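Local coordinates for L-iditol 2-dehydrogenase (Clostridium scindens, PDB 4OH1), which probably catalyses the zinc-dependent, NAD+-linked oxidation of L-iditol or a related polyol, at residues Glu30-Ile36 with Lys82-Ala87; Tyr102-Cys106 with Cys120-Arg126; Arg241-Val245 with Leu261-Asp267. One frame throughout, in Å; residues are numbered along the deposited sequence.

Contact 1 (Glu30-Ile36 with Lys82-Ala87); sequences EPKDEEI and KVGSTA
Ile36 and Val83 form an antiparallel, non-hydrogen-bonded pair, 4.6 Å between their CA atoms, where strands 35-44 and 75-83 meet; from there 30-36 backs into a type I turn, Lys32 to Glu35, that sits on the start of helix 85-89. Gly84, the N-cap residue, joins the two levels. Its N donates to Glu35 O (3.0 Å) in a nearly straight bond, and because it has no side chain, the carbonyls of Lys32 and Asp33 can close onto its CA. Asp33 O then reaches the first turn of the helix, taking Ala87 N at 3.1 Å and, more weakly, Thr86 N. The Asp33 carboxylate works through a water, which gives a proton to OD1 and accepts one from Ser85 N at 2.8 Å. Beside it the CG of Glu34 lies against Thr86 CB (3.7 Å), the two side chains running side by side, while Glu34 OE1 is held by His137. Inward, Ile36 CG1 touches the small methyl of Ala87.

At the other end Lys82 starts with CG anti to the backbone N (chi1 173°) and stays extended. Its methylenes cross the Pro31 ring at about a right angle, with 3.7 Å between the two CG atoms, and the compact, rigid proline ring suits a long aliphatic stem. This path carries Lys82 NZ to Glu30 OE1, a 2.6 Å salt bridge on the syn side, 28° out of the carboxylate plane; Glu30 OE2 pairs with Arg37. One carboxylate thus joins two cations, which would disperse its charge. At the helix end, a carbonyl and a water-linked carboxylate face backbone N-H groups that lack intrahelical acceptors, an arrangement that should interact favourably with the positive end of the dipole of helix 85-89.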
loop_
_atom_site.group_PDB
_atom_site.type_symbol
_atom_site.label_atom_id
_atom_site.label_comp_id
_atom_site.label_asym_id
_atom_site.label_seq_id
_atom_site.Cartn_x
_atom_site.Cartn_y
_atom_site.Cartn_z
ATOM N N GLU A 30 -25.252 -35.604 4.969
ATOM C CA GLU A 30 -24.771 -35.933 6.299
ATOM C C GLU A 30 -23.388 -35.369 6.448
ATOM O O GLU A 30 -22.576 -35.551 5.593
ATOM C CB GLU A 30 -24.714 -37.472 6.449
ATOM C CG GLU A 30 -26.066 -38.150 6.754
ATOM C CD GLU A 30 -26.767 -37.500 7.939
ATOM O OE1 GLU A 30 -26.059 -36.946 8.803
ATOM O OE2 GLU A 30 -28.013 -37.505 8.022
ATOM N N PRO A 31 -23.107 -34.656 7.518
ATOM C CA PRO A 31 -21.756 -34.108 7.627
ATOM C C PRO A 31 -20.739 -35.072 8.216
ATOM O O PRO A 31 -21.030 -35.718 9.194
ATOM C CB PRO A 31 -21.935 -32.977 8.604
ATOM C CG PRO A 31 -23.142 -33.377 9.404
ATOM C CD PRO A 31 -24.030 -34.083 8.497
ATOM N N LYS A 32 -19.541 -35.112 7.642
ATOM C CA LYS A 32 -18.397 -35.789 8.270
ATOM C C LYS A 32 -17.935 -34.994 9.488
ATOM O O LYS A 32 -18.584 -34.023 9.857
ATOM C CB LYS A 32 -17.229 -35.875 7.318
ATOM C CG LYS A 32 -17.539 -36.416 5.989
ATOM C CD LYS A 32 -16.226 -36.715 5.277
ATOM C CE LYS A 32 -16.374 -36.774 3.781
ATOM N NZ LYS A 32 -17.628 -37.467 3.386
ATOM N N ASP A 33 -16.819 -35.402 10.110
ATOM C CA ASP A 33 -16.347 -34.812 11.404
ATOM C C ASP A 33 -16.093 -33.281 11.360
ATOM O O ASP A 33 -16.419 -32.553 12.317
ATOM C CB ASP A 33 -15.062 -35.515 11.896
ATOM C CG ASP A 33 -15.294 -36.988 12.278
ATOM O OD1 ASP A 33 -16.447 -37.409 12.427
ATOM O OD2 ASP A 33 -14.311 -37.730 12.423
ATOM N N GLU A 34 -15.538 -32.819 10.246
ATOM C CA GLU A 34 -15.228 -31.413 10.095
ATOM C C GLU A 34 -16.265 -30.599 9.333
ATOM O O GLU A 34 -16.006 -29.422 9.018
ATOM C CB GLU A 34 -13.860 -31.264 9.447
ATOM C CG GLU A 34 -12.785 -31.902 10.292
ATOM C CD GLU A 34 -11.411 -31.573 9.821
ATOM O OE1 GLU A 34 -11.231 -30.751 8.893
ATOM O OE2 GLU A 34 -10.489 -32.154 10.384
ATOM N N GLU A 35 -17.431 -31.205 9.074
ATOM C CA GLU A 35 -18.446 -30.592 8.244
ATOM C C GLU A 35 -19.621 -30.174 9.074
ATOM O O GLU A 35 -19.731 -30.552 10.222
ATOM C CB GLU A 35 -18.906 -31.548 7.146
ATOM C CG GLU A 35 -17.883 -31.718 6.049
ATOM C CD GLU A 35 -18.273 -32.759 4.995
ATOM O OE1 GLU A 35 -19.098 -33.665 5.224
ATOM O OE2 GLU A 35 -17.707 -32.670 3.903
ATOM N N ILE A 36 -20.503 -29.385 8.465
ATOM C CA ILE A 36 -21.612 -28.756 9.148
ATOM C C ILE A 36 -22.745 -28.774 8.161
ATOM O O ILE A 36 -22.558 -28.448 6.977
ATOM C CB ILE A 36 -21.276 -27.283 9.484
ATOM C CG1 ILE A 36 -20.064 -27.209 10.408
ATOM C CG2 ILE A 36 -22.440 -26.617 10.142
ATOM C CD1 ILE A 36 -19.791 -25.850 10.906
ATOM N N LYS A 82 -26.808 -29.512 12.010
ATOM C CA LYS A 82 -26.047 -30.616 12.539
ATOM C C LYS A 82 -24.558 -30.398 12.297
ATOM O O LYS A 82 -24.150 -29.865 11.252
ATOM C CB LYS A 82 -26.461 -31.886 11.841
ATOM C CG LYS A 82 -25.629 -33.089 12.179
ATOM C CD LYS A 82 -26.331 -34.365 11.756
ATOM C CE LYS A 82 -25.490 -35.638 12.032
ATOM N NZ LYS A 82 -26.160 -36.790 11.384
ATOM N N VAL A 83 -23.763 -30.802 13.273
ATOM C CA VAL A 83 -22.343 -30.489 13.354
ATOM C C VAL A 83 -21.527 -31.802 13.523
ATOM O O VAL A 83 -21.806 -32.578 14.398
ATOM C CB VAL A 83 -22.092 -29.581 14.610
ATOM C CG1 VAL A 83 -20.632 -29.215 14.709
ATOM C CG2 VAL A 83 -22.853 -28.296 14.526
ATOM N N GLY A 84 -20.515 -32.038 12.703
ATOM C CA GLY A 84 -19.546 -33.097 12.987
ATOM C C GLY A 84 -18.792 -32.839 14.291
ATOM O O GLY A 84 -18.657 -31.707 14.749
ATOM N N SER A 85 -18.276 -33.899 14.890
ATOM C CA SER A 85 -17.590 -33.798 16.159
ATOM C C SER A 85 -16.387 -32.858 16.129
ATOM O O SER A 85 -16.202 -32.102 17.065
ATOM C CB SER A 85 -17.195 -35.210 16.658
ATOM O OG SER A 85 -16.525 -35.945 15.652
ATOM N N THR A 86 -15.578 -32.835 15.077
ATOM C CA THR A 86 -14.462 -31.888 15.085
ATOM C C THR A 86 -14.988 -30.440 15.051
ATOM O O THR A 86 -14.541 -29.542 15.792
ATOM C CB THR A 86 -13.528 -32.108 13.922
ATOM O OG1 THR A 86 -13.032 -33.431 13.978
ATOM C CG2 THR A 86 -12.349 -31.162 14.005
ATOM N N ALA A 87 -15.987 -30.215 14.228
ATOM C CA ALA A 87 -16.511 -28.873 14.135
ATOM C C ALA A 87 -17.130 -28.400 15.445
ATOM O O ALA A 87 -17.063 -27.223 15.763
ATOM C CB ALA A 87 -17.504 -28.790 13.015
HETATM O O HOH W 1 -18.559 -36.302 13.409
#

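Contact 2 (Tyr102-Cys106 with Cys120-Arg126); sequences YAKYC and CSNMGYR. With ZN (zinc ion), chain C.
Met123, present as selenomethionine, is one of the bumps of this contact. Its chain leaves with CG anti to the backbone N and then doubles back (chi2 76°, chi3 80°), bringing SE against both the methyl of Ala103 and the ring of Tyr105, 3.8 Å from Tyr105 CD1. The approach to the ring is oblique, a Met-aromatic contact in which a large, polarisable atom suits both an aliphatic and an aromatic neighbour. Next along the ladder the shapes reverse: Gly124 offers a bare CA, and Lys104 CB rests over it at 4.1 Å, the pair tied by two backbone bonds, of which Lys104 N to Gly124 O is almost straight. The lysine chain then curls away and NZ donates to its neighbour's carbonyl, Tyr105 O. Beyond, Tyr102 and Tyr125 lie side by side and meet edge to edge, 3.9 Å from Tyr102 CE2 to Tyr125 CD1, while Arg126 N binds Tyr102 O.

At the other end the strands part and a zinc ion fills the fork, bound by Cys106 SG (2.4 Å) and Cys120 SG (2.4 Å), with Cys109 and Cys112 completing the four-cysteine site of the structural lobe known in this family. Cys106 N also donates to Cys120 SG at 3.6 Å, which may temper the thiolate's charge. Asn122 CB packs on Cys106 CB (3.8 Å). A water gives its protons to Asn122 O and to Lys104 O, which also takes Gly124 N.

Outward, Asn122 packs on Met90 of the second subunit and Tyr125 on Trp290 of the third. Within the chain, Tyr102 meets His74, a ligand of the other zinc, edge-to-face, Tyr105 leans on Cys112 of helix 110-113, and Lys104 and Arg126 lie on strand 133-137.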
loop_
_atom_site.group_PDB
_atom_site.type_symbol
_atom_site.label_atom_id
_atom_site.label_comp_id
_atom_site.label_asym_id
_atom_site.label_seq_id
_atom_site.Cartn_x
_atom_site.Cartn_y
_atom_site.Cartn_z
ATOM N N TYR A 102 -19.095 -20.738 -0.685
ATOM C CA TYR A 102 -19.151 -21.868 -1.576
ATOM C C TYR A 102 -17.760 -22.414 -1.830
ATOM O O TYR A 102 -17.612 -23.592 -2.165
ATOM C CB TYR A 102 -19.818 -21.476 -2.932
ATOM C CG TYR A 102 -19.003 -20.445 -3.729
ATOM C CD1 TYR A 102 -19.163 -19.079 -3.513
ATOM C CD2 TYR A 102 -18.044 -20.836 -4.618
ATOM C CE1 TYR A 102 -18.400 -18.135 -4.204
ATOM C CE2 TYR A 102 -17.266 -19.906 -5.309
ATOM C CZ TYR A 102 -17.455 -18.560 -5.100
ATOM O OH TYR A 102 -16.664 -17.631 -5.752
ATOM N N ALA A 103 -16.737 -21.572 -1.729
ATOM C CA ALA A 103 -15.394 -21.960 -2.197
ATOM C C ALA A 103 -14.644 -22.697 -1.087
ATOM O O ALA A 103 -14.604 -22.225 0.026
ATOM C CB ALA A 103 -14.606 -20.710 -2.629
ATOM N N LYS A 104 -14.068 -23.854 -1.410
ATOM C CA LYS A 104 -13.262 -24.641 -0.489
ATOM C C LYS A 104 -11.785 -24.581 -0.883
ATOM O O LYS A 104 -11.371 -25.148 -1.899
ATOM C CB LYS A 104 -13.727 -26.092 -0.497
ATOM C CG LYS A 104 -12.942 -27.033 0.458
ATOM C CD LYS A 104 -12.978 -26.527 1.859
ATOM C CE LYS A 104 -12.487 -27.521 2.853
ATOM N NZ LYS A 104 -11.072 -27.807 2.613
ATOM N N TYR A 105 -10.987 -23.936 -0.037
ATOM C CA TYR A 105 -9.557 -23.832 -0.282
ATOM C C TYR A 105 -8.831 -25.090 0.246
ATOM O O TYR A 105 -9.215 -25.628 1.273
ATOM C CB TYR A 105 -9.032 -22.581 0.431
ATOM C CG TYR A 105 -9.910 -21.382 0.178
ATOM C CD1 TYR A 105 -10.234 -21.004 -1.130
ATOM C CD2 TYR A 105 -10.439 -20.640 1.227
ATOM C CE1 TYR A 105 -11.066 -19.917 -1.392
ATOM C CE2 TYR A 105 -11.276 -19.525 0.979
ATOM C CZ TYR A 105 -11.573 -19.172 -0.342
ATOM O OH TYR A 105 -12.372 -18.092 -0.651
ATOM N N CYS A 106 -7.788 -25.549 -0.433
ATOM C CA CYS A 106 -7.144 -26.801 -0.033
ATOM C C CYS A 106 -6.128 -26.561 1.080
ATOM O O CYS A 106 -5.747 -27.490 1.807
ATOM C CB CYS A 106 -6.460 -27.452 -1.238
ATOM S SG CYS A 106 -4.869 -26.736 -1.637
ATOM N N CYS A 120 -6.631 -20.629 -5.459
ATOM C CA CYS A 120 -6.299 -22.022 -5.042
ATOM C C CYS A 120 -6.188 -22.970 -6.250
ATOM O O CYS A 120 -7.101 -23.019 -7.075
ATOM C CB CYS A 120 -7.333 -22.596 -4.013
ATOM S SG CYS A 120 -7.095 -24.392 -3.724
ATOM N N SER A 121 -5.097 -23.733 -6.330
ATOM C CA SER A 121 -4.963 -24.792 -7.382
ATOM C C SER A 121 -5.851 -26.010 -7.294
ATOM O O SER A 121 -6.002 -26.693 -8.279
ATOM C CB SER A 121 -3.559 -25.389 -7.380
ATOM O OG SER A 121 -2.633 -24.381 -7.552
ATOM N N ASN A 122 -6.301 -26.376 -6.100
ATOM C CA ASN A 122 -7.196 -27.521 -5.929
ATOM C C ASN A 122 -8.544 -27.049 -5.426
ATOM O O ASN A 122 -9.134 -27.628 -4.504
ATOM C CB ASN A 122 -6.629 -28.508 -4.935
ATOM C CG ASN A 122 -5.243 -28.908 -5.282
ATOM O OD1 ASN A 122 -4.327 -28.806 -4.479
ATOM N ND2 ASN A 122 -5.057 -29.291 -6.516
HETATM N N MSE A 123 -9.027 -26.003 -6.057
HETATM C CA MSE A 123 -10.205 -25.319 -5.587
HETATM C C MSE A 123 -11.389 -26.283 -5.579
HETATM O O MSE A 123 -11.577 -27.000 -6.527
HETATM C CB MSE A 123 -10.485 -24.151 -6.517
HETATM C CG MSE A 123 -11.704 -23.334 -6.088
HETATM SE SE MSE A 123 -11.307 -22.179 -4.549
HETATM C CE MSE A 123 -10.427 -20.762 -5.628
ATOM N N GLY A 124 -12.147 -26.321 -4.496
ATOM C CA GLY A 124 -13.414 -27.063 -4.429
ATOM C C GLY A 124 -14.541 -26.037 -4.480
ATOM O O GLY A 124 -14.338 -24.878 -4.070
ATOM N N TYR A 125 -15.703 -26.424 -5.035
ATOM C CA TYR A 125 -16.891 -25.563 -5.079
ATOM C C TYR A 125 -18.098 -26.321 -4.573
ATOM O O TYR A 125 -18.415 -27.352 -5.109
ATOM C CB TYR A 125 -17.178 -25.103 -6.501
ATOM C CG TYR A 125 -16.020 -24.431 -7.217
ATOM C CD1 TYR A 125 -15.830 -23.074 -7.120
ATOM C CD2 TYR A 125 -15.130 -25.162 -8.005
ATOM C CE1 TYR A 125 -14.779 -22.422 -7.765
ATOM C CE2 TYR A 125 -14.058 -24.522 -8.658
ATOM C CZ TYR A 125 -13.908 -23.142 -8.535
ATOM O OH TYR A 125 -12.896 -22.477 -9.171
ATOM N N ARG A 126 -18.765 -25.834 -3.537
ATOM C CA ARG A 126 -19.950 -26.508 -3.019
ATOM C C ARG A 126 -21.137 -25.629 -3.405
ATOM O O ARG A 126 -21.359 -24.572 -2.804
ATOM C CB ARG A 126 -19.897 -26.691 -1.502
ATOM C CG ARG A 126 -18.597 -27.298 -0.949
ATOM C CD ARG A 126 -18.455 -28.824 -1.152
ATOM N NE ARG A 126 -19.563 -29.614 -0.572
ATOM C CZ ARG A 126 -19.626 -30.195 0.651
ATOM N NH1 ARG A 126 -18.659 -30.127 1.571
ATOM N NH2 ARG A 126 -20.717 -30.874 0.973
HETATM ZN ZN ZN C . -4.986 -24.522 -2.488
HETATM O O HOH W 2 -10.015 -27.559 -1.704
#

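Contact 3 (Arg241-Val245 with Leu261-Asp267); sequences RYDCV and LLARDGD. With EDO (1,2-ethanediol), chain F.
Leu261 O takes the N-H of Tyr242 at 2.8 Å, the donor lying close to the carbonyl axis, and the edge of the tyrosine ring meets that same oxygen in its plane. Tyr242 O answers with Ala263 N, also at 2.8 Å, although this donor stands 39° out of the carbonyl plane. The ring runs on until its OH bonds Thr202 OG1 and Ala234 O, so a long side chain with a polar tip suits this buried place. Arg241, bent at chi3, lies along 261-264: Ala263 CA and Arg264 N sit over one face of its guanidinium, toward the rim, and NH1 gives a weak bond to Leu262 O but its main partner is Asp291.

Strands 242-247 and 266-270 are adjacent and parallel in the Rossmann-type sheet, joined through helix 252-261 in a beta-alpha-beta crossover. A type II turn from Ala263 to Gly266 then swings the chain into the second strand, where Asp243 O receives Asp267 N (2.9 Å) and Asp267 O receives Val245 N. Leu262, with CG anti to its own N (chi1 -167°), sends CD1 to Val245 CG2 at 3.6 Å, branched apolar groups crossing obliquely just after helix 252-261 ends. A water donates to Asp243 OD1 (3.0 Å) and to Arg264 O, and Asp243 OD2 is bound by Ser176 N.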
loop_
_atom_site.group_PDB
_atom_site.type_symbol
_atom_site.label_atom_id
_atom_site.label_comp_id
_atom_site.label_asym_id
_atom_site.label_seq_id
_atom_site.Cartn_x
_atom_site.Cartn_y
_atom_site.Cartn_z
ATOM N N ARG A 241 -12.365 13.435 -15.658
ATOM C CA ARG A 241 -12.473 12.019 -15.865
ATOM C C ARG A 241 -12.534 11.299 -14.489
ATOM O O ARG A 241 -12.309 11.924 -13.453
ATOM C CB ARG A 241 -11.349 11.552 -16.760
ATOM C CG ARG A 241 -11.597 11.924 -18.180
ATOM C CD ARG A 241 -10.692 11.214 -19.119
ATOM N NE ARG A 241 -9.452 11.939 -19.194
ATOM C CZ ARG A 241 -8.280 11.416 -19.561
ATOM N NH1 ARG A 241 -8.126 10.119 -19.807
ATOM N NH2 ARG A 241 -7.232 12.206 -19.620
ATOM N N TYR A 242 -12.915 10.024 -14.508
ATOM C CA TYR A 242 -13.200 9.284 -13.304
ATOM C C TYR A 242 -12.005 8.582 -12.685
ATOM O O TYR A 242 -11.262 7.895 -13.363
ATOM C CB TYR A 242 -14.352 8.315 -13.557
ATOM C CG TYR A 242 -15.658 9.033 -13.717
ATOM C CD1 TYR A 242 -15.986 9.649 -14.918
ATOM C CD2 TYR A 242 -16.564 9.104 -12.695
ATOM C CE1 TYR A 242 -17.157 10.357 -15.057
ATOM C CE2 TYR A 242 -17.783 9.813 -12.837
ATOM C CZ TYR A 242 -18.050 10.438 -14.001
ATOM O OH TYR A 242 -19.240 11.112 -14.181
ATOM N N ASP A 243 -11.830 8.726 -11.378
ATOM C CA ASP A 243 -10.674 8.055 -10.731
ATOM C C ASP A 243 -10.803 6.524 -10.649
ATOM O O ASP A 243 -9.812 5.818 -10.693
ATOM C CB ASP A 243 -10.390 8.619 -9.354
ATOM C CG ASP A 243 -10.275 10.145 -9.363
ATOM O OD1 ASP A 243 -9.446 10.722 -10.082
ATOM O OD2 ASP A 243 -11.054 10.765 -8.650
ATOM N N CYS A 244 -12.036 6.043 -10.584
ATOM C CA CYS A 244 -12.343 4.671 -10.336
ATOM C C CYS A 244 -13.407 4.278 -11.348
ATOM O O CYS A 244 -14.405 4.957 -11.463
ATOM C CB CYS A 244 -12.921 4.518 -8.936
ATOM S SG CYS A 244 -11.866 5.204 -7.615
ATOM N N VAL A 245 -13.159 3.229 -12.102
ATOM C CA VAL A 245 -14.154 2.677 -13.017
ATOM C C VAL A 245 -14.384 1.187 -12.696
ATOM O O VAL A 245 -13.422 0.388 -12.587
ATOM C CB VAL A 245 -13.717 2.882 -14.492
ATOM C CG1 VAL A 245 -14.567 2.083 -15.455
ATOM C CG2 VAL A 245 -13.767 4.371 -14.886
ATOM N N LEU A 261 -13.553 6.763 -19.965
ATOM C CA LEU A 261 -13.914 7.573 -18.792
ATOM C C LEU A 261 -12.833 7.682 -17.744
ATOM O O LEU A 261 -12.815 8.592 -16.931
ATOM C CB LEU A 261 -15.141 6.965 -18.098
ATOM C CG LEU A 261 -16.460 7.048 -18.833
ATOM C CD1 LEU A 261 -17.448 6.139 -18.148
ATOM C CD2 LEU A 261 -16.990 8.447 -18.910
ATOM N N LEU A 262 -11.907 6.768 -17.774
ATOM C CA LEU A 262 -10.931 6.674 -16.750
ATOM C C LEU A 262 -9.912 7.852 -16.769
ATOM O O LEU A 262 -9.316 8.163 -17.775
ATOM C CB LEU A 262 -10.214 5.310 -16.896
ATOM C CG LEU A 262 -9.357 4.968 -15.654
ATOM C CD1 LEU A 262 -10.186 4.693 -14.438
ATOM C CD2 LEU A 262 -8.496 3.752 -16.002
ATOM N N ALA A 263 -9.736 8.495 -15.631
ATOM C CA ALA A 263 -8.757 9.575 -15.477
ATOM C C ALA A 263 -7.332 9.100 -15.570
ATOM O O ALA A 263 -7.048 7.907 -15.456
ATOM C CB ALA A 263 -8.955 10.241 -14.161
ATOM N N ARG A 264 -6.414 10.050 -15.769
ATOM C CA ARG A 264 -5.003 9.747 -15.736
ATOM C C ARG A 264 -4.674 9.206 -14.359
ATOM O O ARG A 264 -5.195 9.691 -13.376
ATOM C CB ARG A 264 -4.150 10.980 -16.045
ATOM C CG ARG A 264 -4.400 11.563 -17.414
ATOM C CD ARG A 264 -3.520 12.829 -17.691
ATOM N NE ARG A 264 -2.195 12.453 -18.171
ATOM C CZ ARG A 264 -1.158 13.286 -18.206
ATOM N NH1 ARG A 264 -1.295 14.534 -17.775
ATOM N NH2 ARG A 264 0.028 12.889 -18.656
ATOM N N ASP A 265 -3.843 8.179 -14.297
ATOM C CA ASP A 265 -3.564 7.491 -13.059
ATOM C C ASP A 265 -4.786 6.810 -12.393
ATOM O O ASP A 265 -4.721 6.461 -11.237
ATOM C CB ASP A 265 -2.892 8.441 -12.041
ATOM C CG ASP A 265 -2.081 7.694 -10.997
ATOM O OD1 ASP A 265 -1.447 6.653 -11.354
ATOM O OD2 ASP A 265 -2.049 8.125 -9.813
ATOM N N GLY A 266 -5.894 6.665 -13.088
ATOM C CA GLY A 266 -7.082 6.042 -12.529
ATOM C C GLY A 266 -7.030 4.514 -12.515
ATOM O O GLY A 266 -6.156 3.918 -13.146
ATOM N N ASP A 267 -7.992 3.895 -11.820
ATOM C CA ASP A 267 -8.051 2.440 -11.678
ATOM C C ASP A 267 -9.353 1.945 -12.208
ATOM O O ASP A 267 -10.438 2.319 -11.720
ATOM C CB ASP A 267 -7.910 1.983 -10.240
ATOM C CG ASP A 267 -6.570 2.293 -9.670
ATOM O OD1 ASP A 267 -5.679 1.441 -9.836
ATOM O OD2 ASP A 267 -6.409 3.377 -9.051
HETATM C C1 EDO F . -9.198 14.236 -11.934
HETATM O O1 EDO F . -10.223 13.378 -11.423
HETATM C C2 EDO F . -9.149 15.497 -11.084
HETATM O O2 EDO F . -8.899 15.173 -9.695
HETATM O O HOH W 3 -7.850 5.496 -8.440
HETATM O O HOH W 4 -7.032 9.198 -11.122
#

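Contacts 1 and 2 lie in the GroES-like range and touch through a weak, long ion pair between Glu35 and Arg126; contact 3 belongs to the nucleotide-binding-type sheet, its centre about 48 Å from that of contact 1. Contact 3 is buried, held mainly by parallel backbone bonds interrupted by a turn, with apolar side chains inside and arginines at the rim. Contact 1 is partly buried: Ile36 touches Ala87 inside, while a water-assisted helix cap and a salt bridge lie nearer the surface. Contact 2 lies at the surface, where a metal ion ties together what a two-stranded ladder begins; other subunits touch contacts 2 and 3 at their margins. Contacts 1 and 2 pair antiparallel segments, contact 3 parallel ones.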